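Local coordinates for MFP2b (Ascaris suum, PDB 2BJR), which enhances the polymerization of MSP that drives the amoeboid motility of Ascaris sperm, and binds a zinc ion, at residues 232-237 with 303-308; 242-247 with 267-272; 293-296 with 301-304. All blocks are in the same frame, centred on the assembly; numbering follows the deposited sequence.

Contact 1: 232-237 with 303-308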
ATOM      1  N   LEU A 232      -4.141  -0.646   8.105  1.00 15.14           N
ATOM      2  CA  LEU A 232      -3.475   0.628   8.027  1.00 15.01           C
ATOM      3  C   LEU A 232      -4.373   1.675   7.410  1.00 15.13           C
ATOM      4  O   LEU A 232      -5.079   1.409   6.446  1.00 16.23           O
ATOM      5  CB  LEU A 232      -2.248   0.487   7.170  1.00 14.72           C
ATOM      6  CG  LEU A 232      -1.429   1.703   6.743  1.00 13.54           C
ATOM      7  CD1 LEU A 232      -0.719   2.249   7.925  1.00 14.47           C
ATOM      8  CD2 LEU A 232      -0.497   1.349   5.590  1.00 15.17           C
ATOM      9  N   TRP A 233      -4.366   2.848   8.028  1.00 15.98           N
ATOM     10  CA  TRP A 233      -5.089   4.017   7.565  1.00 15.18           C
ATOM     11  C   TRP A 233      -4.077   5.183   7.602  1.00 15.58           C
ATOM     12  O   TRP A 233      -2.934   5.007   8.041  1.00 15.99           O
ATOM     13  CB  TRP A 233      -6.161   4.287   8.563  1.00 16.61           C
ATOM     14  CG  TRP A 233      -7.295   5.099   8.156  1.00 14.28           C
ATOM     15  CD1 TRP A 233      -7.941   5.066   6.979  1.00 17.70           C
ATOM     16  CD2 TRP A 233      -7.972   6.042   8.972  1.00 15.59           C
ATOM     17  NE1 TRP A 233      -9.019   5.919   7.003  1.00 18.27           N
ATOM     18  CE2 TRP A 233      -9.051   6.547   8.218  1.00 19.45           C
ATOM     19  CE3 TRP A 233      -7.809   6.485  10.290  1.00 17.79           C
ATOM     20  CZ2 TRP A 233      -9.969   7.463   8.739  1.00 21.83           C
ATOM     21  CZ3 TRP A 233      -8.718   7.415  10.808  1.00 20.24           C
ATOM     22  CH2 TRP A 233      -9.777   7.901  10.027  1.00 21.09           C
ATOM     23  N   TYR A 234      -4.517   6.369   7.167  1.00 17.00           N
ATOM     24  CA  TYR A 234      -3.676   7.556   7.133  1.00 16.83           C
ATOM     25  C   TYR A 234      -4.443   8.759   7.670  1.00 18.73           C
ATOM     26  O   TYR A 234      -5.598   8.912   7.349  1.00 17.89           O
ATOM     27  CB  TYR A 234      -3.230   7.803   5.711  1.00 18.31           C
ATOM     28  CG  TYR A 234      -2.079   6.942   5.325  1.00 15.47           C
ATOM     29  CD1 TYR A 234      -2.295   5.698   4.699  1.00 16.94           C
ATOM     30  CD2 TYR A 234      -0.768   7.355   5.537  1.00 16.06           C
ATOM     31  CE1 TYR A 234      -1.259   4.860   4.407  1.00 13.19           C
ATOM     32  CE2 TYR A 234       0.304   6.521   5.166  1.00 16.60           C
ATOM     33  CZ  TYR A 234       0.034   5.263   4.644  1.00 14.57           C
ATOM     34  OH  TYR A 234       1.053   4.451   4.264  1.00 15.92           O
ATOM     35  N   GLN A 235      -3.796   9.575   8.489  1.00 19.97           N
ATOM     36  CA  GLN A 235      -4.349  10.858   8.934  1.00 23.30           C
ATOM     37  C   GLN A 235      -3.250  11.893   8.852  1.00 25.03           C
ATOM     38  O   GLN A 235      -2.177  11.715   9.422  1.00 23.03           O
ATOM     39  CB  GLN A 235      -4.806  10.801  10.390  1.00 24.19           C
ATOM     40  CG  GLN A 235      -6.176  10.234  10.610  1.00 26.52           C
ATOM     41  CD  GLN A 235      -7.307  11.087  10.002  1.00 30.50           C
ATOM     42  OE1 GLN A 235      -7.173  12.289   9.850  1.00 33.39           O
ATOM     43  NE2 GLN A 235      -8.379  10.437   9.597  1.00 29.69           N
ATOM     44  N   SER A 236      -3.515  12.959   8.103  1.00 27.14           N
ATOM     45  CA  SER A 236      -2.518  13.977   7.810  1.00 27.98           C
ATOM     46  C   SER A 236      -1.184  13.477   7.334  1.00 26.87           C
ATOM     47  O   SER A 236      -0.171  13.938   7.814  1.00 27.75           O
ATOM     48  CB  SER A 236      -2.296  14.836   9.050  1.00 28.98           C
ATOM     49  OG  SER A 236      -3.519  15.381   9.512  1.00 32.79           O
ATOM     50  N   GLY A 237      -1.157  12.515   6.407  1.00 24.23           N
ATOM     51  CA  GLY A 237       0.071  11.961   5.924  1.00 23.73           C
ATOM     52  C   GLY A 237       0.771  11.016   6.893  1.00 22.40           C
ATOM     53  O   GLY A 237       1.803  10.481   6.571  1.00 24.22           O
ATOM     54  N   VAL A 303       6.996  -5.247  11.975  1.00 17.03           N
ATOM     55  CA  VAL A 303       6.375  -4.750  10.768  1.00 16.96           C
ATOM     56  C   VAL A 303       6.304  -3.252  10.989  1.00 16.79           C
ATOM     57  O   VAL A 303       5.922  -2.836  12.058  1.00 17.03           O
ATOM     58  CB  VAL A 303       4.982  -5.382  10.585  1.00 16.77           C
ATOM     59  CG1 VAL A 303       4.167  -4.663   9.573  1.00 17.94           C
ATOM     60  CG2 VAL A 303       5.169  -6.825  10.212  1.00 17.87           C
ATOM     61  N   HIS A 304       6.718  -2.439  10.020  1.00 17.93           N
ATOM     62  CA  HIS A 304       6.698  -0.998  10.199  1.00 18.03           C
ATOM     63  C   HIS A 304       6.365  -0.272   8.924  1.00 18.06           C
ATOM     64  O   HIS A 304       6.739  -0.704   7.832  1.00 18.60           O
ATOM     65  CB  HIS A 304       8.051  -0.463  10.710  1.00 18.22           C
ATOM     66  CG  HIS A 304       9.224  -0.835   9.855  1.00 20.94           C
ATOM     67  ND1 HIS A 304       9.853   0.059   9.011  1.00 21.62           N
ATOM     68  CD2 HIS A 304       9.887  -2.008   9.725  1.00 22.11           C
ATOM     69  CE1 HIS A 304      10.835  -0.564   8.368  1.00 24.30           C
ATOM     70  NE2 HIS A 304      10.890  -1.818   8.803  1.00 24.53           N
ATOM     71  N   VAL A 305       5.643   0.825   9.069  1.00 17.62           N
ATOM     72  CA  VAL A 305       5.472   1.789   7.982  1.00 18.35           C
ATOM     73  C   VAL A 305       6.123   3.079   8.457  1.00 17.88           C
ATOM     74  O   VAL A 305       5.844   3.560   9.553  1.00 18.09           O
ATOM     75  CB  VAL A 305       3.993   1.967   7.627  1.00 18.71           C
ATOM     76  CG1 VAL A 305       3.815   3.174   6.699  1.00 19.75           C
ATOM     77  CG2 VAL A 305       3.461   0.706   6.932  1.00 20.54           C
ATOM     78  N   ASP A 306       6.991   3.643   7.624  1.00 20.47           N
ATOM     79  CA  ASP A 306       7.892   4.690   8.061  1.00 20.76           C
ATOM     80  C   ASP A 306       7.362   6.088   7.779  1.00 21.48           C
ATOM     81  O   ASP A 306       6.691   6.337   6.810  1.00 21.71           O
ATOM     82  CB  ASP A 306       9.260   4.511   7.424  1.00 21.93           C
ATOM     83  CG  ASP A 306       9.941   3.234   7.843  1.00 25.83           C
ATOM     84  OD1 ASP A 306       9.449   2.519   8.755  1.00 25.72           O
ATOM     85  OD2 ASP A 306      11.002   2.877   7.312  1.00 27.37           O
ATOM     86  N   HIS A 307       7.659   6.990   8.690  1.00 22.40           N
ATOM     87  CA  HIS A 307       7.233   8.363   8.611  1.00 23.47           C
ATOM     88  C   HIS A 307       8.229   9.213   9.402  1.00 24.85           C
ATOM     89  O   HIS A 307       8.870   8.739  10.357  1.00 23.38           O
ATOM     90  CB  HIS A 307       5.828   8.508   9.190  1.00 22.65           C
ATOM     91  CG  HIS A 307       5.279   9.886   9.086  1.00 24.33           C
ATOM     92  ND1 HIS A 307       4.600  10.345   7.971  1.00 25.67           N
ATOM     93  CD2 HIS A 307       5.328  10.920   9.947  1.00 23.08           C
ATOM     94  CE1 HIS A 307       4.240  11.597   8.171  1.00 23.42           C
ATOM     95  NE2 HIS A 307       4.680  11.979   9.354  1.00 26.28           N
ATOM     96  N   HIS A 308       8.351  10.488   9.055  1.00 27.26           N
ATOM     97  CA  HIS A 308       9.376  11.311   9.720  1.00 29.82           C
ATOM     98  C   HIS A 308       9.090  11.550  11.192  1.00 30.45           C
ATOM     99  O   HIS A 308       9.993  11.810  11.964  1.00 33.03           O
ATOM    100  CB  HIS A 308       9.616  12.634   8.969  1.00 30.33           C
ATOM    101  CG  HIS A 308       8.442  13.554   8.979  1.00 33.32           C
ATOM    102  ND1 HIS A 308       7.579  13.659   7.914  1.00 37.42           N
ATOM    103  CD2 HIS A 308       7.975  14.399   9.926  1.00 37.77           C
ATOM    104  CE1 HIS A 308       6.637  14.538   8.196  1.00 38.22           C
ATOM    105  NE2 HIS A 308       6.853  15.003   9.411  1.00 38.19           N
TER
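Val305 meets strand 229-235 with both of its methyl groups. CG1, set anti to the backbone N (chi1 169°), touches the hydroxyl of Tyr234, with Val305 CG1 and Tyr234 OH 3.9 Å apart. CG2, on the branch beside the backbone N, turns to Leu232 instead, and Leu232 CD2 lies 4.2 Å from Val305 CG2. The Tyr234 and Val305 side chains cross at about a right angle, and the tyrosine touches the methyl with its hydroxyl oxygen.

Further along, the imidazole of His307 extends toward the turn after the strand, its CG anti to the backbone N (chi1 -177°). There the Gly237 O atom stands 3.1 Å from His307 CE1 and equally far from His307 ND1. The angle at ND1 is too poor for a hydrogen bond, and the oxygen approaches the ring obliquely, making this a close polar approach only. The imidazole of His308 lies over one face of the His307 ring, with His308 ND1 3.6 Å above that plane and offset toward its rim.

Within 303-308, His304 ND1 gives Asp306 OD1 a short hydrogen bond of 2.5 Å that is nearly straight (172°). It enters on the syn side, tilted out of the carboxylate plane, while the oxygen lies in the imidazole plane. His304 NE2 bonds Asp368 O, so both ring nitrogens have partners, which may favour the charged imidazolium.

No hydrogen bond crosses between the segments. The loop between strands 300-302 and 313-319 of one antiparallel sheet thus packs, through Val305 and His307, on strand 229-235 and its following turn in another, where Pro239 of strand 238-247 touches both side chains.

Contact 2: 242-247 with 267-272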
ATOM      1  N   GLY A 242      -4.280   0.015  13.030  1.00 14.40           N
ATOM      2  CA  GLY A 242      -5.403  -0.201  13.855  1.00 14.44           C
ATOM      3  C   GLY A 242      -6.003  -1.557  13.582  1.00 14.56           C
ATOM      4  O   GLY A 242      -5.320  -2.469  13.124  1.00 14.47           O
ATOM      5  N   ARG A 243      -7.285  -1.695  13.913  1.00 15.49           N
ATOM      6  CA  ARG A 243      -7.942  -2.992  13.883  1.00 16.03           C
ATOM      7  C   ARG A 243      -9.165  -3.039  13.000  1.00 16.25           C
ATOM      8  O   ARG A 243      -9.921  -2.065  12.935  1.00 15.84           O
ATOM      9  CB  ARG A 243      -8.304  -3.382  15.309  1.00 17.19           C
ATOM     10  CG  ARG A 243      -9.396  -2.618  16.012  1.00 16.53           C
ATOM     11  CD  ARG A 243      -9.597  -3.059  17.460  1.00 19.30           C
ATOM     12  NE  ARG A 243     -10.587  -2.243  18.171  1.00 21.59           N
ATOM     13  CZ  ARG A 243     -10.314  -1.063  18.733  1.00 23.02           C
ATOM     14  NH1 ARG A 243      -9.084  -0.563  18.679  1.00 23.82           N
ATOM     15  NH2 ARG A 243     -11.249  -0.372  19.343  1.00 25.39           N
ATOM     16  N   ILE A 244      -9.345  -4.159  12.296  1.00 16.14           N
ATOM     17  CA  ILE A 244     -10.611  -4.493  11.658  1.00 16.14           C
ATOM     18  C   ILE A 244     -11.226  -5.766  12.229  1.00 18.50           C
ATOM     19  O   ILE A 244     -10.539  -6.579  12.843  1.00 17.37           O
ATOM     20  CB  ILE A 244     -10.515  -4.607  10.156  1.00 16.17           C
ATOM     21  CG1 ILE A 244      -9.510  -5.678   9.765  1.00 16.06           C
ATOM     22  CG2 ILE A 244     -10.162  -3.254   9.551  1.00 16.14           C
ATOM     23  CD1 ILE A 244      -9.569  -6.109   8.296  1.00 21.19           C
ATOM     24  N   TRP A 245     -12.554  -5.885  12.071  1.00 18.35           N
ATOM     25  CA  TRP A 245     -13.258  -7.122  12.416  1.00 19.13           C
ATOM     26  C   TRP A 245     -14.408  -7.267  11.444  1.00 20.14           C
ATOM     27  O   TRP A 245     -14.815  -6.299  10.774  1.00 19.38           O
ATOM     28  CB  TRP A 245     -13.767  -7.091  13.843  1.00 19.44           C
ATOM     29  CG  TRP A 245     -14.734  -5.989  14.137  1.00 20.98           C
ATOM     30  CD1 TRP A 245     -16.098  -6.106  14.221  1.00 21.35           C
ATOM     31  CD2 TRP A 245     -14.438  -4.613  14.420  1.00 20.77           C
ATOM     32  NE1 TRP A 245     -16.662  -4.891  14.530  1.00 20.82           N
ATOM     33  CE2 TRP A 245     -15.671  -3.957  14.664  1.00 22.45           C
ATOM     34  CE3 TRP A 245     -13.260  -3.860  14.491  1.00 17.88           C
ATOM     35  CZ2 TRP A 245     -15.760  -2.583  14.956  1.00 23.03           C
ATOM     36  CZ3 TRP A 245     -13.348  -2.502  14.772  1.00 20.25           C
ATOM     37  CH2 TRP A 245     -14.590  -1.876  15.031  1.00 21.28           C
ATOM     38  N   ASN A 246     -14.920  -8.490  11.380  1.00 21.04           N
ATOM     39  CA  ASN A 246     -15.955  -8.852  10.445  1.00 21.12           C
ATOM     40  C   ASN A 246     -17.295  -8.579  11.142  1.00 21.16           C
ATOM     41  O   ASN A 246     -17.647  -9.232  12.107  1.00 20.58           O
ATOM     42  CB  ASN A 246     -15.769 -10.287  10.024  1.00 21.56           C
ATOM     43  CG  ASN A 246     -16.802 -10.749   8.979  1.00 22.59           C
ATOM     44  OD1 ASN A 246     -17.734 -10.022   8.652  1.00 20.05           O
ATOM     45  ND2 ASN A 246     -16.597 -11.928   8.432  1.00 23.34           N
ATOM     46  N   ASP A 247     -17.989  -7.560  10.660  1.00 22.33           N
ATOM     47  CA  ASP A 247     -19.279  -7.144  11.207  1.00 23.90           C
ATOM     48  C   ASP A 247     -20.375  -7.514  10.198  1.00 22.75           C
ATOM     49  O   ASP A 247     -20.669  -6.802   9.219  1.00 21.44           O
ATOM     50  CB  ASP A 247     -19.253  -5.656  11.537  1.00 24.32           C
ATOM     51  CG  ASP A 247     -20.583  -5.136  12.067  1.00 29.62           C
ATOM     52  OD1 ASP A 247     -21.439  -5.921  12.540  1.00 32.32           O
ATOM     53  OD2 ASP A 247     -20.831  -3.924  12.050  1.00 35.00           O
ATOM     54  N   GLY A 267     -13.577   4.868   5.297  1.00 19.91           N
ATOM     55  CA  GLY A 267     -13.262   4.879   3.873  1.00 19.64           C
ATOM     56  C   GLY A 267     -12.162   3.852   3.538  1.00 19.42           C
ATOM     57  O   GLY A 267     -12.174   2.731   4.044  1.00 18.23           O
ATOM     58  N   SER A 268     -11.217   4.269   2.707  1.00 17.11           N
ATOM     59  CA  SER A 268     -10.159   3.406   2.198  1.00 17.07           C
ATOM     60  C   SER A 268      -9.126   3.036   3.285  1.00 17.14           C
ATOM     61  O   SER A 268      -8.610   3.910   3.968  1.00 14.81           O
ATOM     62  CB  SER A 268      -9.469   4.051   1.008  1.00 17.83           C
ATOM     63  OG  SER A 268     -10.277   3.993  -0.166  1.00 17.42           O
ATOM     64  N   ILE A 269      -8.869   1.734   3.433  1.00 17.04           N
ATOM     65  CA  ILE A 269      -7.851   1.194   4.342  1.00 16.79           C
ATOM     66  C   ILE A 269      -7.012   0.160   3.615  1.00 16.34           C
ATOM     67  O   ILE A 269      -7.301  -0.201   2.477  1.00 15.56           O
ATOM     68  CB  ILE A 269      -8.467   0.508   5.584  1.00 16.38           C
ATOM     69  CG1 ILE A 269      -9.339  -0.671   5.160  1.00 17.16           C
ATOM     70  CG2 ILE A 269      -9.217   1.533   6.413  1.00 18.44           C
ATOM     71  CD1 ILE A 269      -9.721  -1.561   6.361  1.00 18.81           C
ATOM     72  N   GLN A 270      -5.928  -0.278   4.260  1.00 15.63           N
ATOM     73  CA  GLN A 270      -5.094  -1.342   3.694  1.00 14.38           C
ATOM     74  C   GLN A 270      -5.086  -2.497   4.697  1.00 15.00           C
ATOM     75  O   GLN A 270      -4.865  -2.286   5.890  1.00 16.53           O
ATOM     76  CB  GLN A 270      -3.708  -0.851   3.392  1.00 14.80           C
ATOM     77  CG  GLN A 270      -3.705   0.257   2.321  1.00 16.61           C
ATOM     78  CD  GLN A 270      -2.301   0.789   2.043  1.00 18.47           C
ATOM     79  OE1 GLN A 270      -1.356   0.039   2.094  1.00 18.77           O
ATOM     80  NE2 GLN A 270      -2.188   2.074   1.673  1.00 16.93           N
ATOM     81  N   ILE A 271      -5.342  -3.686   4.201  1.00 15.04           N
ATOM     82  CA  ILE A 271      -5.385  -4.853   5.055  1.00 15.61           C
ATOM     83  C   ILE A 271      -4.156  -5.707   4.829  1.00 14.95           C
ATOM     84  O   ILE A 271      -3.819  -6.076   3.692  1.00 14.63           O
ATOM     85  CB  ILE A 271      -6.654  -5.659   4.808  1.00 15.00           C
ATOM     86  CG1 ILE A 271      -7.921  -4.835   5.172  1.00 15.65           C
ATOM     87  CG2 ILE A 271      -6.599  -6.982   5.620  1.00 14.64           C
ATOM     88  CD1 ILE A 271      -9.266  -5.499   4.883  1.00 17.80           C
ATOM     89  N   LEU A 272      -3.489  -6.077   5.933  1.00 15.74           N
ATOM     90  CA  LEU A 272      -2.284  -6.891   5.838  1.00 15.39           C
ATOM     91  C   LEU A 272      -2.680  -8.365   5.557  1.00 16.27           C
ATOM     92  O   LEU A 272      -3.603  -8.877   6.178  1.00 16.60           O
ATOM     93  CB  LEU A 272      -1.447  -6.787   7.144  1.00 15.91           C
ATOM     94  CG  LEU A 272      -0.139  -7.549   7.138  1.00 15.59           C
ATOM     95  CD1 LEU A 272       0.786  -7.007   6.126  1.00 14.18           C
ATOM     96  CD2 LEU A 272       0.506  -7.480   8.488  1.00 15.80           C
TER
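Ile244 reaches Ile269 and Ile271 across strand 229-235, which pairs with both strands 238-247 and 268-274 in one antiparallel sheet. The two segments are therefore second neighbours: their nearest CA atoms, those of Ile244 and Ile271, are 8.4 Å apart, and no hydrogen bond joins them. Ile244 also touches Ala231 and Tyr229 on the intervening strand.

Along 267-272, Ser268 opens the strand and faces elsewhere, its OG hydrogen-bonded to Phe20 N. Ile269 then points at the other segment. Its CG1 lies between the backbone N and the carbonyl carbon (chi1 61°), and from there Ile269 CD1 comes within 3.6 Å of Ile244 CG2, the two side chains crossing obliquely. Gln270 does not join in: its OE1 accepts hydrogen bonds from Gln31 and Lys26. Ile271 restores the apolar contact, although its CB bond does not aim at the other segment. With CG1 anti to the carbonyl carbon, it meets Ile244 at about a right angle, and Ile271 CG1 is 3.8 Å from Ile244 CD1. The terminal methyls press closer than usual van der Waals contact, Ile271 CD1 standing 3.5 Å from Ile244 CD1.

Contact 3: 293-296 with 301-304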
ATOM      1  N   ALA A 293      12.095  -4.985  20.024  1.00 24.85           N
ATOM      2  CA  ALA A 293      13.016  -3.845  19.978  1.00 25.66           C
ATOM      3  C   ALA A 293      14.472  -4.181  19.594  1.00 27.00           C
ATOM      4  O   ALA A 293      15.265  -3.270  19.370  1.00 28.15           O
ATOM      5  CB  ALA A 293      12.987  -3.111  21.303  1.00 26.28           C
ATOM      6  N   GLN A 294      14.801  -5.462  19.471  1.00 28.44           N
ATOM      7  CA  GLN A 294      16.151  -5.903  19.126  1.00 31.24           C
ATOM      8  C   GLN A 294      16.314  -6.049  17.602  1.00 34.20           C
ATOM      9  O   GLN A 294      17.123  -6.866  17.138  1.00 34.19           O
ATOM     10  CB  GLN A 294      16.502  -7.210  19.847  1.00 30.08           C
ATOM     11  CG  GLN A 294      16.251  -7.206  21.354  1.00 29.51           C
ATOM     12  CD  GLN A 294      16.558  -8.546  22.029  1.00 27.39           C
ATOM     13  OE1 GLN A 294      17.327  -9.361  21.494  1.00 30.51           O
ATOM     14  NE2 GLN A 294      15.983  -8.765  23.199  1.00 23.39           N
ATOM     15  N   PHE A 295      15.494  -5.283  16.849  1.00 37.69           N
ATOM     16  CA  PHE A 295      15.457  -5.252  15.370  1.00 40.43           C
ATOM     17  C   PHE A 295      16.840  -5.079  14.722  1.00 42.75           C
ATOM     18  O   PHE A 295      17.032  -5.433  13.539  1.00 43.57           O
ATOM     19  CB  PHE A 295      14.534  -4.105  14.856  1.00 40.68           C
ATOM     20  CG  PHE A 295      14.714  -2.786  15.582  1.00 43.27           C
ATOM     21  CD1 PHE A 295      15.888  -2.032  15.421  1.00 47.73           C
ATOM     22  CD2 PHE A 295      13.731  -2.304  16.432  1.00 43.92           C
ATOM     23  CE1 PHE A 295      16.063  -0.817  16.108  1.00 48.23           C
ATOM     24  CE2 PHE A 295      13.891  -1.089  17.122  1.00 46.00           C
ATOM     25  CZ  PHE A 295      15.058  -0.351  16.968  1.00 48.70           C
ATOM     26  N   GLY A 296      17.773  -4.492  15.480  1.00 44.55           N
ATOM     27  CA  GLY A 296      19.127  -4.216  15.020  1.00 45.94           C
ATOM     28  C   GLY A 296      19.919  -5.463  14.673  1.00 47.36           C
ATOM     29  O   GLY A 296      20.770  -5.428  13.770  1.00 47.82           O
ATOM     30  N   ILE A 301      11.952  -8.678  13.182  1.00 28.66           N
ATOM     31  CA  ILE A 301      11.923  -7.257  12.933  1.00 26.17           C
ATOM     32  C   ILE A 301      10.445  -6.852  13.021  1.00 23.10           C
ATOM     33  O   ILE A 301       9.627  -7.478  12.372  1.00 20.77           O
ATOM     34  CB  ILE A 301      12.481  -6.954  11.532  1.00 26.41           C
ATOM     35  CG1 ILE A 301      13.907  -7.536  11.353  1.00 30.56           C
ATOM     36  CG2 ILE A 301      12.549  -5.486  11.263  1.00 27.75           C
ATOM     37  CD1 ILE A 301      14.604  -7.021  10.062  1.00 33.73           C
ATOM     38  N   PRO A 302      10.096  -5.817  13.755  1.00 20.39           N
ATOM     39  CA  PRO A 302       8.704  -5.348  13.698  1.00 19.53           C
ATOM     40  C   PRO A 302       8.269  -5.013  12.267  1.00 17.71           C
ATOM     41  O   PRO A 302       9.048  -4.536  11.449  1.00 19.41           O
ATOM     42  CB  PRO A 302       8.701  -4.080  14.569  1.00 19.59           C
ATOM     43  CG  PRO A 302       9.878  -4.247  15.481  1.00 20.52           C
ATOM     44  CD  PRO A 302      10.932  -4.972  14.643  1.00 21.07           C
ATOM     45  N   VAL A 303       6.996  -5.247  11.975  1.00 17.03           N
ATOM     46  CA  VAL A 303       6.375  -4.750  10.768  1.00 16.96           C
ATOM     47  C   VAL A 303       6.304  -3.252  10.989  1.00 16.79           C
ATOM     48  O   VAL A 303       5.922  -2.836  12.058  1.00 17.03           O
ATOM     49  CB  VAL A 303       4.982  -5.382  10.585  1.00 16.77           C
ATOM     50  CG1 VAL A 303       4.167  -4.663   9.573  1.00 17.94           C
ATOM     51  CG2 VAL A 303       5.169  -6.825  10.212  1.00 17.87           C
ATOM     52  N   HIS A 304       6.718  -2.439  10.020  1.00 17.93           N
ATOM     53  CA  HIS A 304       6.698  -0.998  10.199  1.00 18.03           C
ATOM     54  C   HIS A 304       6.365  -0.272   8.924  1.00 18.06           C
ATOM     55  O   HIS A 304       6.739  -0.704   7.832  1.00 18.60           O
ATOM     56  CB  HIS A 304       8.051  -0.463  10.710  1.00 18.22           C
ATOM     57  CG  HIS A 304       9.224  -0.835   9.855  1.00 20.94           C
ATOM     58  ND1 HIS A 304       9.853   0.059   9.011  1.00 21.62           N
ATOM     59  CD2 HIS A 304       9.887  -2.008   9.725  1.00 22.11           C
ATOM     60  CE1 HIS A 304      10.835  -0.564   8.368  1.00 24.30           C
ATOM     61  NE2 HIS A 304      10.890  -1.818   8.803  1.00 24.53           N
TER
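Phe295 packs against Ile301 and Pro302, joining the short 3-10 turn after helix 289-292 to strand 300-302. The apolar touches come first. The closest is between Phe295 CB and Pro302 CD, at 3.7 Å, so the stem of the aromatic side chain bears directly on the pyrrolidine ring. The phenyl group takes a lesser part: Pro302 CD lies at its edge, near the ring plane, with Phe295 CD2 4.3 Å away. This follows from the first torsion, since chi1 of 44° places CG between the backbone N and the carbonyl carbon and leads the ring away from the strand although CB points at it. Ile301 adds one methyl, with Ile301 CG2 4.3 Å from Phe295 CB.

Among contacts of flat groups with carbonyls, both belong to single segments. One face of the Phe295 ring has Ala293 O 3.4 Å above its plane, offset toward the rim. On the other segment, Pro302 O sits in the ring plane of His304 at its edge, where it is 3.2 Å from His304 CD2.

The backbones make no hydrogen bond to each other, although the CA atoms of Phe295 and Ile301 come within 4.7 Å. Their pairing lies elsewhere: Ile301 in the strand and Val303 just after it have backbone bonds to Arg359 and Leu357 of strand 355-361. Ile330, in the loop before strand 334-339, touches Ala293, Phe295 and Pro302 alike, extending the same apolar patch.

Chemically, then, the turn and the strand are matched by carbon surfaces alone. Such packing depends on fit rather than on bond direction, and no charged or polar side chain takes part across it.

All three contacts lie in the second cytosolic motility protein region of the chain (192-361). Contacts 1 and 2, with centres 15 Å apart, share a sheet: strand 229-235 of contact 1 runs between the two strands of contact 2, and Leu232 N probably hydrogen-bonds Gln270 O over 2.8 Å. Contacts 1 and 3 are linked by the chain itself through Val303 and His304, their centres about 16 Å apart. Contacts 2 and 3 do not touch, with centres about 23 Å and nearest atoms about 5 Å apart. Segment 303-308 thus leads from the packing of 301-304 toward the other sheet. The zinc site of His86, Cys174, Cys176 and Cys179 lies away from all three.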